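Long-range contact in SnoaL-like domain-containing protein (Kribbella flavida, PDB 4LMI), which is of unknown function but has a SnoaL-like fold of the NTF2 clan and is a putative ketosteroid isomerase: residues V37-P42 against D110-A115. Sequence-based numbering, arbitrary orientation.
Sequences VRYELP and DFWPEA
Tyr39 and Trp112 both donate to one carboxylate oxygen of Asp110, where the parallel strands 37-41 and 104-111 run side by side in the curved sheet of this NTF2-like fold. Tyr39 OH reaches Asp110 OD2 at 2.8 Å, and Trp112 NE1 reaches the same oxygen at 3.0 Å. They come from opposite faces of the carboxylate, each well out of its plane. With CG trans to the amide nitrogen (chi1 175°), the ring of Tyr39 reaches across to present its CE1 edge and hydroxyl to a carboxylate turned 79° from it. With an alanine in place of Asp110, Tyr39 OH and Trp112 NE1 would probably lose their shared acceptor, and the hydroxyl would be likely to turn elsewhere. Leu41 CD2 packs at the edge of the indole, 3.6 Å from Trp112 CD1 and equally close to Asp110 CB. A bound buffer molecule lies beside this indole, consistent with a pocket at this end of the sheet. Pro42 CG meets Phe111 CE1 at 3.9 Å, the two side chains crossing at about a right angle. The backbones are joined here by Asp110 N, which donates almost straight (174°) to Glu40 O at 2.9 Å.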
loop_
_atom_site.group_PDB
_atom_site.type_symbol
_atom_site.label_atom_id
_atom_site.label_comp_id
_atom_site.label_asym_id
_atom_site.label_seq_id
_atom_site.Cartn_x
_atom_site.Cartn_y
_atom_site.Cartn_z
ATOM N N VAL B 37 -9.179 -10.026 -15.892
ATOM C CA VAL B 37 -8.712 -9.254 -14.740
ATOM C C VAL B 37 -9.208 -9.877 -13.432
ATOM O O VAL B 37 -10.346 -10.359 -13.343
ATOM C CB VAL B 37 -9.084 -7.751 -14.833
ATOM C CG1 VAL B 37 -10.598 -7.554 -14.864
ATOM C CG2 VAL B 37 -8.450 -6.960 -13.687
ATOM N N ARG B 38 -8.327 -9.893 -12.441
ATOM C CA ARG B 38 -8.642 -10.453 -11.135
ATOM C C ARG B 38 -8.488 -9.370 -10.069
ATOM O O ARG B 38 -7.418 -8.771 -9.933
ATOM C CB ARG B 38 -7.739 -11.652 -10.840
ATOM C CG ARG B 38 -7.869 -12.187 -9.420
ATOM C CD ARG B 38 -7.186 -13.534 -9.277
ATOM N NE ARG B 38 -6.840 -13.800 -7.890
ATOM C CZ ARG B 38 -6.687 -15.012 -7.364
ATOM N NH1 ARG B 38 -6.364 -15.133 -6.085
ATOM N NH2 ARG B 38 -6.868 -16.101 -8.104
ATOM N N TYR B 39 -9.576 -9.129 -9.338
ATOM C CA TYR B 39 -9.644 -8.126 -8.277
ATOM C C TYR B 39 -9.737 -8.807 -6.921
ATOM O O TYR B 39 -10.522 -9.736 -6.741
ATOM C CB TYR B 39 -10.888 -7.259 -8.491
ATOM C CG TYR B 39 -11.190 -6.236 -7.414
ATOM C CD1 TYR B 39 -10.438 -5.069 -7.305
ATOM C CD2 TYR B 39 -12.265 -6.409 -6.541
ATOM C CE1 TYR B 39 -10.730 -4.113 -6.349
ATOM C CE2 TYR B 39 -12.563 -5.457 -5.572
ATOM C CZ TYR B 39 -11.792 -4.314 -5.483
ATOM O OH TYR B 39 -12.078 -3.364 -4.535
ATOM N N GLU B 40 -8.935 -8.343 -5.969
ATOM C CA GLU B 40 -9.012 -8.831 -4.598
ATOM C C GLU B 40 -9.162 -7.673 -3.634
ATOM O O GLU B 40 -8.556 -6.610 -3.828
ATOM C CB GLU B 40 -7.744 -9.587 -4.218
ATOM C CG GLU B 40 -7.507 -10.916 -4.914
ATOM C CD GLU B 40 -6.214 -11.546 -4.428
ATOM O OE1 GLU B 40 -5.323 -10.791 -3.997
ATOM O OE2 GLU B 40 -6.079 -12.778 -4.464
ATOM N N LEU B 41 -9.977 -7.898 -2.604
ATOM C CA LEU B 41 -10.025 -7.068 -1.412
ATOM C C LEU B 41 -9.604 -7.958 -0.249
ATOM O O LEU B 41 -10.459 -8.607 0.363
ATOM C CB LEU B 41 -11.452 -6.568 -1.173
ATOM C CG LEU B 41 -11.957 -5.306 -1.860
ATOM C CD1 LEU B 41 -13.482 -5.267 -1.830
ATOM C CD2 LEU B 41 -11.373 -4.067 -1.193
ATOM N N PRO B 42 -8.288 -8.025 0.046
ATOM C CA PRO B 42 -7.817 -8.969 1.068
ATOM C C PRO B 42 -8.444 -8.798 2.452
ATOM O O PRO B 42 -8.663 -9.798 3.149
ATOM C CB PRO B 42 -6.310 -8.707 1.114
ATOM C CG PRO B 42 -5.988 -8.293 -0.287
ATOM C CD PRO B 42 -7.160 -7.449 -0.714
ATOM N N ASP B 110 -6.794 -4.255 -3.745
ATOM C CA ASP B 110 -7.209 -3.042 -3.036
ATOM C C ASP B 110 -7.040 -3.221 -1.540
ATOM O O ASP B 110 -7.469 -4.240 -0.987
ATOM C CB ASP B 110 -8.706 -2.788 -3.270
ATOM C CG ASP B 110 -9.003 -1.880 -4.463
ATOM O OD1 ASP B 110 -8.171 -1.736 -5.384
ATOM O OD2 ASP B 110 -10.127 -1.322 -4.483
ATOM N N PHE B 111 -6.434 -2.223 -0.895
ATOM C CA PHE B 111 -6.450 -2.081 0.560
ATOM C C PHE B 111 -7.108 -0.756 0.909
ATOM O O PHE B 111 -6.834 0.263 0.266
ATOM C CB PHE B 111 -5.028 -2.096 1.128
ATOM C CG PHE B 111 -4.325 -3.410 0.968
ATOM C CD1 PHE B 111 -4.531 -4.439 1.889
ATOM C CD2 PHE B 111 -3.448 -3.621 -0.099
ATOM C CE1 PHE B 111 -3.880 -5.657 1.749
ATOM C CE2 PHE B 111 -2.793 -4.839 -0.242
ATOM C CZ PHE B 111 -3.012 -5.858 0.683
ATOM N N TRP B 112 -7.970 -0.771 1.924
ATOM C CA TRP B 112 -8.645 0.444 2.381
ATOM C C TRP B 112 -8.434 0.644 3.854
ATOM O O TRP B 112 -9.333 0.371 4.650
ATOM C CB TRP B 112 -10.126 0.401 2.008
ATOM C CG TRP B 112 -10.283 0.375 0.513
ATOM C CD1 TRP B 112 -10.525 -0.726 -0.305
ATOM C CD2 TRP B 112 -10.132 1.509 -0.405
ATOM N NE1 TRP B 112 -10.558 -0.354 -1.627
ATOM C CE2 TRP B 112 -10.328 0.972 -1.757
ATOM C CE3 TRP B 112 -9.880 2.868 -0.248
ATOM C CZ2 TRP B 112 -10.273 1.781 -2.885
ATOM C CZ3 TRP B 112 -9.819 3.671 -1.393
ATOM C CH2 TRP B 112 -10.012 3.138 -2.679
ATOM N N PRO B 113 -7.226 1.104 4.241
ATOM C CA PRO B 113 -6.957 1.312 5.661
ATOM C C PRO B 113 -7.848 2.409 6.215
ATOM O O PRO B 113 -8.110 3.401 5.525
ATOM C CB PRO B 113 -5.485 1.746 5.688
ATOM C CG PRO B 113 -5.190 2.234 4.306
ATOM C CD PRO B 113 -6.039 1.386 3.412
ATOM N N GLU B 114 -8.329 2.202 7.436
ATOM C CA GLU B 114 -9.166 3.182 8.133
ATOM C C GLU B 114 -8.484 3.630 9.412
ATOM O O GLU B 114 -7.635 2.916 9.945
ATOM C CB GLU B 114 -10.538 2.584 8.450
ATOM C CG GLU B 114 -11.313 2.198 7.203
ATOM C CD GLU B 114 -12.702 1.687 7.492
ATOM O OE1 GLU B 114 -12.826 0.564 8.018
ATOM O OE2 GLU B 114 -13.671 2.404 7.171
ATOM N N ALA B 115 -8.855 4.812 9.901
ATOM C CA ALA B 115 -8.314 5.329 11.160
ATOM C C ALA B 115 -8.572 4.343 12.300
ATOM O O ALA B 115 -9.575 3.634 12.294
ATOM C CB ALA B 115 -8.918 6.690 11.482
#